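Local structure of MIPZ (Caulobacter crescentus, 2XJ9) at residues L41-R46 / L72-N77; I107-P112 / R120-R125; D135-F140 / E200-A205; S157-T162 / M179-L184. The protein binds ATP as a P-loop ATPase, inhibits cell division and forms gradients by localized dimerization and nucleoid binding, probably positioning the division plane. The protein carries 1 engineered substitution. All coordinates share one frame; numbering follows the deposited sequence.

Interaction 1 (L41-R46 / L72-N77); sequences LALRQR and LNLSDN. Engineered in segment 41-46: Ala42 (natural residue Asp). With AGS (phosphothiophosphoric acid-adenylate ester), chain D.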
# COMPACT_ATOMS: atom_id res chain seq x y z
N LEU A 41 -9.21 -8.21 -8.48
CA LEU A 41 -8.11 -9.15 -8.69
C LEU A 41 -7.09 -9.20 -7.56
O LEU A 41 -6.04 -9.83 -7.71
CB LEU A 41 -7.37 -8.81 -9.97
CG LEU A 41 -8.20 -8.60 -11.22
CD1 LEU A 41 -7.28 -8.64 -12.40
CD2 LEU A 41 -9.25 -9.67 -11.31
N ALA A 42 -7.35 -8.50 -6.45
CA ALA A 42 -6.56 -8.72 -5.24
C ALA A 42 -7.16 -9.94 -4.53
O ALA A 42 -8.07 -9.82 -3.71
CB ALA A 42 -6.59 -7.49 -4.36
N LEU A 43 -6.66 -11.12 -4.88
CA LEU A 43 -7.38 -12.34 -4.58
C LEU A 43 -7.51 -12.58 -3.11
O LEU A 43 -8.56 -13.01 -2.65
CB LEU A 43 -6.75 -13.53 -5.28
CG LEU A 43 -6.99 -13.50 -6.79
CD1 LEU A 43 -6.18 -14.55 -7.52
CD2 LEU A 43 -8.45 -13.66 -7.06
N ARG A 44 -6.44 -12.29 -2.35
CA ARG A 44 -6.48 -12.41 -0.88
C ARG A 44 -7.17 -11.22 -0.19
O ARG A 44 -8.16 -11.40 0.53
CB ARG A 44 -5.09 -12.67 -0.30
CG ARG A 44 -4.26 -13.62 -1.12
CD ARG A 44 -3.61 -14.73 -0.33
NE ARG A 44 -3.14 -14.32 0.96
CZ ARG A 44 -3.15 -14.96 2.13
NH1 ARG A 44 -3.66 -16.16 2.33
NH2 ARG A 44 -2.63 -14.30 3.14
N GLN A 45 -6.64 -10.01 -0.39
CA GLN A 45 -7.19 -8.83 0.30
C GLN A 45 -8.64 -8.58 -0.07
O GLN A 45 -9.48 -8.46 0.81
CB GLN A 45 -6.42 -7.58 -0.03
CG GLN A 45 -5.00 -7.57 0.41
CD GLN A 45 -4.47 -6.17 0.45
OE1 GLN A 45 -3.26 -5.95 0.33
NE2 GLN A 45 -5.37 -5.20 0.61
N ARG A 46 -8.90 -8.48 -1.37
CA ARG A 46 -10.25 -8.39 -1.89
C ARG A 46 -10.98 -7.21 -1.31
O ARG A 46 -12.15 -7.33 -0.92
CB ARG A 46 -11.00 -9.67 -1.56
CG ARG A 46 -10.50 -10.85 -2.32
CD ARG A 46 -11.06 -12.13 -1.77
NE ARG A 46 -12.49 -12.04 -1.46
CZ ARG A 46 -13.45 -11.98 -2.38
NH1 ARG A 46 -13.14 -11.97 -3.67
NH2 ARG A 46 -14.72 -11.91 -1.99
N LEU A 72 -18.26 -9.55 -9.07
CA LEU A 72 -17.92 -10.79 -9.76
C LEU A 72 -16.67 -11.47 -9.21
O LEU A 72 -15.58 -10.90 -9.22
CB LEU A 72 -17.74 -10.53 -11.25
CG LEU A 72 -18.81 -11.02 -12.25
CD1 LEU A 72 -20.20 -11.05 -11.67
CD2 LEU A 72 -18.79 -10.15 -13.48
N ASN A 73 -16.83 -12.70 -8.75
CA ASN A 73 -15.70 -13.44 -8.23
C ASN A 73 -15.19 -14.40 -9.27
O ASN A 73 -15.94 -14.84 -10.12
CB ASN A 73 -16.11 -14.22 -6.99
CG ASN A 73 -16.64 -13.34 -5.89
OD1 ASN A 73 -16.00 -12.36 -5.49
ND2 ASN A 73 -17.83 -13.65 -5.41
N LEU A 74 -13.91 -14.73 -9.21
CA LEU A 74 -13.37 -15.73 -10.10
C LEU A 74 -13.68 -17.16 -9.60
O LEU A 74 -13.89 -18.07 -10.41
CB LEU A 74 -11.87 -15.51 -10.32
CG LEU A 74 -11.43 -14.04 -10.22
CD1 LEU A 74 -10.11 -13.78 -10.94
CD2 LEU A 74 -12.51 -13.14 -10.76
N SER A 75 -13.72 -17.35 -8.27
CA SER A 75 -14.05 -18.65 -7.67
C SER A 75 -15.26 -18.57 -6.77
O SER A 75 -15.99 -17.59 -6.80
CB SER A 75 -12.90 -19.16 -6.81
OG SER A 75 -11.71 -19.24 -7.56
N ASP A 76 -15.45 -19.61 -5.97
CA ASP A 76 -16.44 -19.60 -4.89
C ASP A 76 -15.65 -19.27 -3.66
O ASP A 76 -16.20 -19.08 -2.58
CB ASP A 76 -17.09 -20.98 -4.74
CG ASP A 76 -17.30 -21.68 -6.08
OD1 ASP A 76 -16.48 -22.56 -6.42
OD2 ASP A 76 -18.28 -21.34 -6.80
N ASN A 77 -14.33 -19.21 -3.86
CA ASN A 77 -13.37 -18.85 -2.83
C ASN A 77 -12.05 -18.40 -3.46
O ASN A 77 -11.24 -19.23 -3.89
CB ASN A 77 -13.14 -20.04 -1.90
CG ASN A 77 -12.16 -19.74 -0.79
OD1 ASN A 77 -11.11 -19.15 -1.02
ND2 ASN A 77 -12.50 -20.14 0.43
PG AGS D . -3.11 -2.21 -1.92
S1G AGS D . -1.72 -2.41 -2.53
O2G AGS D . -3.28 -2.73 -0.51
O3G AGS D . -4.28 -2.62 -2.78
PB AGS D . -4.47 0.26 -2.47
O1B AGS D . -3.81 0.93 -3.66
O2B AGS D . -5.71 -0.60 -2.56
O3B AGS D . -3.29 -0.60 -1.78
PA AGS D . -6.07 1.72 -0.63
O1A AGS D . -7.16 2.15 -1.60
O2A AGS D . -6.34 0.62 0.32
O3A AGS D . -4.72 1.42 -1.41
O5' AGS D . -5.57 3.00 0.19
C5' AGS D . -4.52 2.86 1.13
C4' AGS D . -4.98 3.35 2.51
O4' AGS D . -5.27 4.72 2.35
C3' AGS D . -6.29 2.76 3.02
O3' AGS D . -6.24 2.72 4.44
C2' AGS D . -7.39 3.73 2.66
O2' AGS D . -8.43 3.63 3.64
C1' AGS D . -6.62 5.03 2.68
N9 AGS D . -6.90 6.09 1.68
C8 AGS D . -6.63 6.04 0.36
N7 AGS D . -6.96 7.21 -0.26
C5 AGS D . -7.41 8.03 0.70
C6 AGS D . -7.90 9.40 0.75
N6 AGS D . -7.98 10.12 -0.39
N1 AGS D . -8.26 9.88 1.95
C2 AGS D . -8.20 9.17 3.09
N3 AGS D . -7.76 7.92 3.13
C4 AGS D . -7.36 7.31 1.98

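Interaction 2 (I107-P112 / R120-R125); sequences ILIDTP and RMAHGR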
# COMPACT_ATOMS: atom_id res chain seq x y z
N ILE A 107 -16.94 -1.94 -16.90
CA ILE A 107 -16.28 -2.94 -16.08
C ILE A 107 -15.15 -2.29 -15.30
O ILE A 107 -14.16 -1.86 -15.89
CB ILE A 107 -15.68 -4.08 -16.88
CG1 ILE A 107 -16.76 -5.01 -17.41
CG2 ILE A 107 -14.69 -4.85 -16.01
CD1 ILE A 107 -17.68 -4.37 -18.40
N LEU A 108 -15.32 -2.26 -13.99
CA LEU A 108 -14.33 -1.70 -13.09
C LEU A 108 -13.45 -2.80 -12.55
O LEU A 108 -13.91 -3.70 -11.83
CB LEU A 108 -15.00 -0.99 -11.93
CG LEU A 108 -14.53 0.44 -11.73
CD1 LEU A 108 -13.03 0.47 -11.63
CD2 LEU A 108 -14.99 1.27 -12.90
N ILE A 109 -12.17 -2.76 -12.90
CA ILE A 109 -11.25 -3.73 -12.35
C ILE A 109 -10.27 -3.11 -11.38
O ILE A 109 -9.49 -2.22 -11.76
CB ILE A 109 -10.49 -4.42 -13.45
CG1 ILE A 109 -11.48 -4.95 -14.48
CG2 ILE A 109 -9.66 -5.53 -12.87
CD1 ILE A 109 -10.83 -5.54 -15.73
N ASP A 110 -10.32 -3.57 -10.13
CA ASP A 110 -9.33 -3.17 -9.14
C ASP A 110 -8.19 -4.16 -9.10
O ASP A 110 -8.42 -5.36 -8.98
CB ASP A 110 -9.95 -3.07 -7.76
CG ASP A 110 -9.00 -2.45 -6.75
OD1 ASP A 110 -7.82 -2.22 -7.09
OD2 ASP A 110 -9.44 -2.21 -5.61
N THR A 111 -6.95 -3.68 -9.18
CA THR A 111 -5.82 -4.60 -9.17
C THR A 111 -5.01 -4.49 -7.88
O THR A 111 -5.18 -3.53 -7.13
CB THR A 111 -4.94 -4.47 -10.44
OG1 THR A 111 -4.17 -3.27 -10.39
CG2 THR A 111 -5.79 -4.44 -11.66
N PRO A 112 -4.15 -5.49 -7.62
CA PRO A 112 -3.35 -5.60 -6.39
C PRO A 112 -2.02 -4.87 -6.57
O PRO A 112 -1.70 -4.45 -7.68
CB PRO A 112 -3.12 -7.12 -6.25
CG PRO A 112 -3.56 -7.74 -7.56
CD PRO A 112 -3.87 -6.61 -8.52
N ARG A 120 -1.55 -8.35 -15.48
CA ARG A 120 -1.06 -8.01 -16.81
C ARG A 120 -2.14 -8.17 -17.90
O ARG A 120 -2.16 -7.44 -18.90
CB ARG A 120 0.12 -8.89 -17.17
CG ARG A 120 1.23 -8.91 -16.16
CD ARG A 120 2.52 -8.77 -16.92
NE ARG A 120 3.61 -8.47 -16.06
CZ ARG A 120 4.37 -7.38 -15.94
NH1 ARG A 120 4.27 -6.27 -16.67
NH2 ARG A 120 5.29 -7.46 -15.00
N MET A 121 -3.02 -9.14 -17.71
CA MET A 121 -4.09 -9.40 -18.66
C MET A 121 -5.09 -8.27 -18.66
O MET A 121 -5.71 -7.97 -19.68
CB MET A 121 -4.82 -10.70 -18.29
CG MET A 121 -4.10 -11.96 -18.67
SD MET A 121 -5.21 -12.90 -19.70
CE MET A 121 -6.66 -13.01 -18.65
N ALA A 122 -5.28 -7.66 -17.50
CA ALA A 122 -6.27 -6.62 -17.38
C ALA A 122 -5.76 -5.34 -18.01
O ALA A 122 -6.52 -4.56 -18.51
CB ALA A 122 -6.61 -6.39 -15.92
N HIS A 123 -4.46 -5.14 -18.01
CA HIS A 123 -3.93 -3.88 -18.52
C HIS A 123 -4.04 -3.88 -20.04
O HIS A 123 -4.20 -2.83 -20.66
CB HIS A 123 -2.50 -3.60 -18.00
CG HIS A 123 -2.47 -2.95 -16.64
ND1 HIS A 123 -2.62 -3.66 -15.46
CD2 HIS A 123 -2.32 -1.65 -16.26
CE1 HIS A 123 -2.57 -2.83 -14.43
NE2 HIS A 123 -2.38 -1.61 -14.89
N GLY A 124 -4.01 -5.07 -20.62
CA GLY A 124 -4.13 -5.22 -22.05
C GLY A 124 -5.54 -5.12 -22.61
O GLY A 124 -5.71 -4.94 -23.81
N ARG A 125 -6.56 -5.22 -21.76
CA ARG A 125 -7.95 -5.14 -22.21
C ARG A 125 -8.64 -3.87 -21.73
O ARG A 125 -9.86 -3.82 -21.66
CB ARG A 125 -8.75 -6.33 -21.69
CG ARG A 125 -8.49 -7.63 -22.40
CD ARG A 125 -8.58 -8.80 -21.42
NE ARG A 125 -9.58 -9.79 -21.71
CZ ARG A 125 -9.51 -11.12 -21.69
NH1 ARG A 125 -10.64 -11.75 -21.97
NH2 ARG A 125 -8.41 -11.82 -21.42

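Interaction 3 (D135-F140 / E200-A205); sequences DSFVDF and EDRLNA. With AGS (phosphothiophosphoric acid-adenylate ester), chain F.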
# COMPACT_ATOMS: atom_id res chain seq x y z
N ASP A 135 1.62 11.48 -3.02
CA ASP A 135 2.49 12.61 -3.22
C ASP A 135 3.83 12.31 -2.54
O ASP A 135 4.07 12.70 -1.41
CB ASP A 135 1.82 13.80 -2.57
CG ASP A 135 2.44 15.10 -2.94
OD1 ASP A 135 2.46 16.01 -2.07
OD2 ASP A 135 2.89 15.22 -4.10
N SER A 136 4.71 11.59 -3.22
CA SER A 136 5.86 11.02 -2.54
C SER A 136 6.81 10.35 -3.53
O SER A 136 6.37 9.64 -4.44
CB SER A 136 5.39 9.99 -1.51
OG SER A 136 6.47 9.20 -1.04
N PHE A 137 8.10 10.57 -3.33
CA PHE A 137 9.10 9.98 -4.17
C PHE A 137 9.21 8.46 -4.04
O PHE A 137 9.70 7.78 -4.94
CB PHE A 137 10.42 10.64 -3.91
CG PHE A 137 10.61 11.87 -4.73
CD1 PHE A 137 10.46 13.13 -4.18
CD2 PHE A 137 10.91 11.77 -6.08
CE1 PHE A 137 10.63 14.26 -4.95
CE2 PHE A 137 11.09 12.91 -6.86
CZ PHE A 137 10.94 14.15 -6.29
N VAL A 138 8.74 7.95 -2.92
CA VAL A 138 8.69 6.52 -2.70
C VAL A 138 7.71 5.89 -3.69
O VAL A 138 8.02 4.88 -4.30
CB VAL A 138 8.27 6.21 -1.25
CG1 VAL A 138 8.20 4.71 -1.01
CG2 VAL A 138 9.22 6.87 -0.29
N ASP A 139 6.54 6.50 -3.85
CA ASP A 139 5.58 6.03 -4.86
C ASP A 139 6.14 6.27 -6.25
O ASP A 139 6.13 5.38 -7.07
CB ASP A 139 4.23 6.73 -4.73
CG ASP A 139 3.42 6.26 -3.52
OD1 ASP A 139 4.00 5.92 -2.48
OD2 ASP A 139 2.19 6.23 -3.61
N PHE A 140 6.64 7.47 -6.49
CA PHE A 140 7.10 7.85 -7.80
C PHE A 140 8.12 6.89 -8.39
O PHE A 140 8.29 6.83 -9.61
CB PHE A 140 7.71 9.24 -7.76
CG PHE A 140 8.16 9.73 -9.10
CD1 PHE A 140 9.49 9.63 -9.48
CD2 PHE A 140 7.27 10.29 -9.97
CE1 PHE A 140 9.90 10.10 -10.71
CE2 PHE A 140 7.68 10.75 -11.20
CZ PHE A 140 8.99 10.65 -11.57
N GLU A 200 6.09 17.53 -8.64
CA GLU A 200 5.25 17.91 -9.77
C GLU A 200 6.05 18.10 -11.05
O GLU A 200 5.57 17.80 -12.13
CB GLU A 200 4.43 19.16 -9.46
CG GLU A 200 3.50 19.56 -10.60
CD GLU A 200 2.50 20.62 -10.19
OE1 GLU A 200 2.11 20.64 -9.00
OE2 GLU A 200 2.10 21.43 -11.06
N ASP A 201 7.28 18.58 -10.92
CA ASP A 201 8.15 18.71 -12.09
C ASP A 201 8.42 17.35 -12.73
O ASP A 201 8.18 17.18 -13.93
CB ASP A 201 9.48 19.37 -11.72
CG ASP A 201 9.30 20.76 -11.13
OD1 ASP A 201 10.06 21.11 -10.19
OD2 ASP A 201 8.41 21.51 -11.61
N ARG A 202 8.93 16.40 -11.96
CA ARG A 202 9.27 15.09 -12.51
C ARG A 202 8.01 14.46 -13.08
O ARG A 202 8.03 13.77 -14.11
CB ARG A 202 9.85 14.16 -11.44
CG ARG A 202 10.85 14.77 -10.49
CD ARG A 202 12.14 15.23 -11.18
NE ARG A 202 12.30 16.67 -11.01
CZ ARG A 202 12.96 17.24 -10.00
NH1 ARG A 202 13.55 16.48 -9.09
NH2 ARG A 202 13.03 18.57 -9.90
N LEU A 203 6.89 14.69 -12.40
CA LEU A 203 5.63 14.11 -12.80
C LEU A 203 5.30 14.52 -14.23
O LEU A 203 4.80 13.71 -15.02
CB LEU A 203 4.53 14.56 -11.86
CG LEU A 203 3.55 13.46 -11.50
CD1 LEU A 203 4.19 12.11 -11.75
CD2 LEU A 203 3.16 13.61 -10.05
N ASN A 204 5.58 15.77 -14.57
CA ASN A 204 5.31 16.26 -15.91
C ASN A 204 6.31 15.71 -16.92
O ASN A 204 5.93 15.28 -18.01
CB ASN A 204 5.30 17.79 -15.95
CG ASN A 204 4.15 18.37 -15.15
OD1 ASN A 204 3.05 17.82 -15.14
ND2 ASN A 204 4.40 19.49 -14.47
N ALA A 205 7.59 15.73 -16.56
CA ALA A 205 8.64 15.29 -17.47
C ALA A 205 8.34 13.88 -17.90
O ALA A 205 8.43 13.55 -19.08
CB ALA A 205 9.99 15.37 -16.79
PG AGS F . 4.32 -1.53 0.06
S1G AGS F . 5.67 -2.06 0.48
O2G AGS F . 3.11 -2.43 0.27
O3G AGS F . 4.34 -0.87 -1.30
PB AGS F . 4.83 0.07 2.45
O1B AGS F . 4.04 -0.65 3.51
O2B AGS F . 6.28 -0.16 2.19
O3B AGS F . 4.07 -0.26 1.05
PA AGS F . 5.59 2.78 2.52
O1A AGS F . 6.48 2.60 3.72
O2A AGS F . 6.21 2.94 1.17
O3A AGS F . 4.48 1.62 2.63
O5' AGS F . 4.65 4.06 2.76
C5' AGS F . 3.52 4.33 1.94
C4' AGS F . 3.59 5.80 1.50
O4' AGS F . 3.42 6.63 2.63
C3' AGS F . 4.92 6.25 0.90
O3' AGS F . 4.72 7.18 -0.17
C2' AGS F . 5.66 6.96 2.01
O2' AGS F . 6.27 8.02 1.32
C1' AGS F . 4.55 7.49 2.87
N9 AGS F . 4.60 7.50 4.36
C8 AGS F . 4.51 6.40 5.13
N7 AGS F . 4.48 6.75 6.43
C5 AGS F . 4.53 8.09 6.53
C6 AGS F . 4.52 9.08 7.64
N6 AGS F . 4.45 8.69 8.94
N1 AGS F . 4.58 10.39 7.29
C2 AGS F . 4.64 10.78 5.99
N3 AGS F . 4.64 9.94 4.94
C4 AGS F . 4.59 8.59 5.15

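Interaction 4 (S157-T162 / M179-L184); sequences SLYSLT and MDWVVL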
# COMPACT_ATOMS: atom_id res chain seq x y z
N SER A 157 10.11 3.27 -15.38
CA SER A 157 10.32 2.27 -14.35
C SER A 157 9.24 1.20 -14.30
O SER A 157 8.21 1.31 -14.95
CB SER A 157 10.45 2.94 -12.98
OG SER A 157 10.70 1.97 -11.99
N LEU A 158 9.49 0.18 -13.48
CA LEU A 158 8.72 -1.07 -13.47
C LEU A 158 7.26 -1.01 -13.90
O LEU A 158 6.81 -1.82 -14.71
CB LEU A 158 8.81 -1.72 -12.08
CG LEU A 158 9.61 -3.02 -11.95
CD1 LEU A 158 10.80 -3.05 -12.89
CD2 LEU A 158 10.06 -3.19 -10.50
N TYR A 159 6.50 -0.07 -13.35
CA TYR A 159 5.06 -0.05 -13.60
C TYR A 159 4.73 0.68 -14.88
O TYR A 159 3.75 0.34 -15.56
CB TYR A 159 4.31 0.57 -12.44
CG TYR A 159 2.84 0.66 -12.72
CD1 TYR A 159 2.06 -0.47 -12.74
CD2 TYR A 159 2.23 1.86 -12.98
CE1 TYR A 159 0.71 -0.41 -13.00
CE2 TYR A 159 0.88 1.94 -13.25
CZ TYR A 159 0.12 0.80 -13.26
OH TYR A 159 -1.24 0.85 -13.52
N SER A 160 5.53 1.69 -15.22
CA SER A 160 5.38 2.36 -16.50
C SER A 160 5.41 1.31 -17.58
O SER A 160 4.55 1.30 -18.44
CB SER A 160 6.52 3.33 -16.75
OG SER A 160 6.23 4.59 -16.18
N LEU A 161 6.40 0.42 -17.50
CA LEU A 161 6.53 -0.67 -18.48
C LEU A 161 5.32 -1.59 -18.50
O LEU A 161 4.87 -2.01 -19.56
CB LEU A 161 7.81 -1.48 -18.25
CG LEU A 161 9.11 -0.69 -18.15
CD1 LEU A 161 10.28 -1.60 -17.77
CD2 LEU A 161 9.37 0.05 -19.46
N THR A 162 4.78 -1.92 -17.33
CA THR A 162 3.59 -2.75 -17.28
C THR A 162 2.44 -2.19 -18.14
O THR A 162 1.71 -2.94 -18.77
CB THR A 162 3.12 -2.97 -15.84
OG1 THR A 162 4.02 -3.89 -15.19
CG2 THR A 162 1.69 -3.52 -15.80
N MET A 179 -5.61 3.58 -25.61
CA MET A 179 -5.85 3.56 -24.17
C MET A 179 -5.56 4.92 -23.56
O MET A 179 -4.48 5.47 -23.75
CB MET A 179 -4.96 2.53 -23.51
CG MET A 179 -5.66 1.63 -22.56
SD MET A 179 -4.48 0.37 -22.06
CE MET A 179 -3.33 1.39 -21.17
N ASP A 180 -6.52 5.47 -22.82
CA ASP A 180 -6.28 6.67 -22.02
C ASP A 180 -5.57 6.27 -20.69
O ASP A 180 -5.93 5.27 -20.05
CB ASP A 180 -7.61 7.39 -21.76
CG ASP A 180 -7.44 8.87 -21.42
OD1 ASP A 180 -8.47 9.51 -21.08
OD2 ASP A 180 -6.29 9.39 -21.49
N TRP A 181 -4.55 7.03 -20.30
CA TRP A 181 -3.86 6.74 -19.06
C TRP A 181 -3.78 7.98 -18.18
O TRP A 181 -3.16 8.97 -18.56
CB TRP A 181 -2.46 6.17 -19.32
CG TRP A 181 -1.78 5.74 -18.06
CD1 TRP A 181 -2.36 5.55 -16.84
CD2 TRP A 181 -0.38 5.44 -17.89
NE1 TRP A 181 -1.41 5.16 -15.92
CE2 TRP A 181 -0.19 5.09 -16.54
CE3 TRP A 181 0.72 5.45 -18.75
CZ2 TRP A 181 1.04 4.75 -16.04
CZ3 TRP A 181 1.95 5.10 -18.24
CH2 TRP A 181 2.10 4.76 -16.90
N VAL A 182 -4.41 7.93 -17.01
CA VAL A 182 -4.43 9.08 -16.11
C VAL A 182 -3.78 8.83 -14.76
O VAL A 182 -4.21 7.97 -14.01
CB VAL A 182 -5.87 9.51 -15.81
CG1 VAL A 182 -5.90 10.49 -14.68
CG2 VAL A 182 -6.49 10.11 -17.05
N VAL A 183 -2.75 9.59 -14.43
CA VAL A 183 -2.11 9.51 -13.12
C VAL A 183 -2.60 10.64 -12.20
O VAL A 183 -2.32 11.80 -12.47
CB VAL A 183 -0.60 9.71 -13.22
CG1 VAL A 183 -0.03 9.85 -11.86
CG2 VAL A 183 0.04 8.57 -13.94
N LEU A 184 -3.31 10.33 -11.12
CA LEU A 184 -3.69 11.39 -10.20
C LEU A 184 -3.10 11.24 -8.82
O LEU A 184 -2.86 10.15 -8.38
CB LEU A 184 -5.20 11.60 -10.15
CG LEU A 184 -6.21 10.49 -9.87
CD1 LEU A 184 -5.75 9.25 -10.50
CD2 LEU A 184 -6.36 10.33 -8.37

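Interaction 1 (L41-R46 / L72-N77)
Leu74 reaches two leucines at once across this contact, which joins two loops that follow neighbouring parallel strands, 36-40 and 70-72, in the central sheet of a P-loop ATPase. One methyl does the work: CD1 of Leu74 lies 4.2 Å from CD2 of Leu41 and is equally near, at 4.2 Å, to CD2 of Leu43. The backbones themselves stay well apart, so methyl groups bridge the gap. Beside this apolar patch the side chains of Arg46 and Asn73 cross at about a right angle. Asn73 OD1 lies at the edge of the Arg46 guanidinium, in its plane, while the amide plane is turned 57° from it. The NH1-to-OD1 hydrogen bond is nearly straight (160°) but long and weak; the stronger partner of Arg46 is Glu53, which pairs with NH2. Arg46 is also the N-cap residue of helix 47-62. Earlier in the loop, Ala42, engineered in place of aspartate, is the centre of an inverse gamma turn. Farther out, helix 78-81 touches Leu43, Asn73 and Leu74, and Ile118 of helix 117-124 packs on Leu41 and Leu43. The 41-46 loop faces the nucleotide with its other flank, where Gln45 belongs to the ligand pocket, and Arg44 forms a salt bridge with Glu12 of the second subunit. With CG lying beside its backbone N (chi1 -69°), Arg46 brings NH1 to 3.4 Å from Asn73 OD1.

Interaction 2 (I107-P112 / R120-R125)
Ala122, the residue most buried by this contact, sets its methyl against Ile109 where helix 117-124 packs on strand 106-110; this is the crossover helix of a beta-alpha-beta unit between parallel strands 106-110 and 128-134. The CB of Ala122 stands 4.3 Å from CD1 of Ile109, and the two CA atoms lie 7.6 Å apart, the closest backbone approach of the two segments. A methyl on the helix side lets strand and helix come together, and the isoleucine supplies the length that fills the interval. With CG1 beside its backbone N (chi1 -52°) and the chain extended beyond it (chi2 174°), Ile109 carries CD1 out to the helix. Val8 of strand 5-9 and Leu41 also touch this isoleucine.

Just past the end of the strand, Thr111 is the second residue to meet the helix. Its OG1 comes near the edge of the His123 ring, close to the ring plane, as a packing contact; the hydroxyl is hydrogen-bonded to the carbonyl of Val9 in strand 5-9. Both imidazole nitrogens likewise have partners, ND1 with the carbonyl of Thr119 one turn earlier and NE2 with the hydroxyl of Tyr159, so the ring is held at both ends and its rotation is fixed. The side chain of Thr111 is about 8 Å from the bound nucleotide, one residue beyond Asp110, whose OD2 bonds to the magnesium ligand Ser19. Thr111 OG1 stops 4.4 Å from CE1 of His123.

Interaction 3 (D135-F140 / E200-A205)
Ser136 OG is gripped from two directions: it shares a 2.6 Å hydrogen bond with O2' of the nucleotide analogue and accepts a bond from Val138 N at 3.2 Å. The second is an N-cap bond that closes the start of the short helix 137-140. Asp139 adds to the hold on the ribose, its OD1 accepting from O3' of the analogue at 2.7 Å, while its OD2 takes the backbone N of Asn134; the carboxylate is fixed at both oxygens. Val138 lies against the same sugar. Lys13 and Gly14 of this chain, with Lys18, Ser19 and Thr20 of the second subunit, also bind this nucleotide, so the ribose grip crosses the dimer interface.

The other flank of this helix carries the aromatic rings that meet helix 194-210. Phe140, with CG anti to its backbone N (chi1 -178°), reaches CZ to 3.6 Å from CB of Arg202, and CD1 of Leu203 lies in the ring plane at its edge, 3.8 Å from CE2. Phe137 has its ring edge near the aliphatic stem of Arg202, CE2 being 4.1 Å from CG. The guanidinium beyond makes a long salt bridge with Asp201. Helix 137-140 follows strand 128-134 of the parallel sheet, so one short turn has the nucleotide on one flank and a long helix on the other. An alanine in place of Phe140 would probably open a gap between the two helices, leaving Arg202 CB and Leu203 CD1 without their aromatic partner. Leu199, Leu206 and Met133 also touch Phe140, and Pro229 of the second subunit packs on Phe137.

Interaction 4 (S157-T162 / M179-L184)
Helix 158-168 and strand 180-186 keep their backbones well separated, the closest CA atoms being those of Ser160 and Trp181 at 10.5 Å, and the indole of Trp181 spans most of the gap. Its CG is anti to the backbone N (chi1 -174°), which directs the ring from the strand to the helix. There the six-membered part of the indole meets two successive residues. CZ2 of Trp181 lies 4.0 Å from CE2 of Tyr159, the two side chains running past each other in opposite directions and meeting obliquely. CH2 of Trp181 reaches the helix backbone itself, 4.1 Å from CA of Ser160, and OG of that serine is hardly farther. Packing alone joins the two segments, yet their polar ends are satisfied by others: Ser160 OG bonds to the carbonyl of Leu143, Trp181 NE1 to Thr131 OG1, and Tyr159 OH to both Thr131 OG1 and His123 NE2. Thr131 therefore ties the tyrosine and the tryptophan to one point on strand 128-134 and helps fix the turn of both rings. Within its own strand, CG2 of Val183 sits 4.0 Å above one face of the indole, offset toward its rim. The contact lays helix 158-168 against the parallel sheet, with Val163 and Arg167 of that helix also on Trp181, Val210 of helix 194-210 touching both Ser160 and Trp181, and Phe212 meeting the indole edge-to-face.

All four contacts lie around one parallel sheet and follow the chain in order, except that interaction 4 is nested in the loop closed by interaction 3. Interactions 1 and 2 have centres 13 Å apart and meet directly: the backbone of Leu41 bonds to Asp110, and Pro112 packs on the 41-46 loop. Interactions 2 and 4, with centres 12 Å apart, are joined by the His123-Tyr159 hydrogen bond. The centre of interaction 3 lies 13 Å from that of interaction 4 without a touch, although strand 180-186 leads into helix 194-210. Interactions 1 and 3, their centres 32 Å apart on opposite sides of the chain's centre, both touch the second subunit and hold nucleotide-pocket residues, consistent with ATP-linked dimerization.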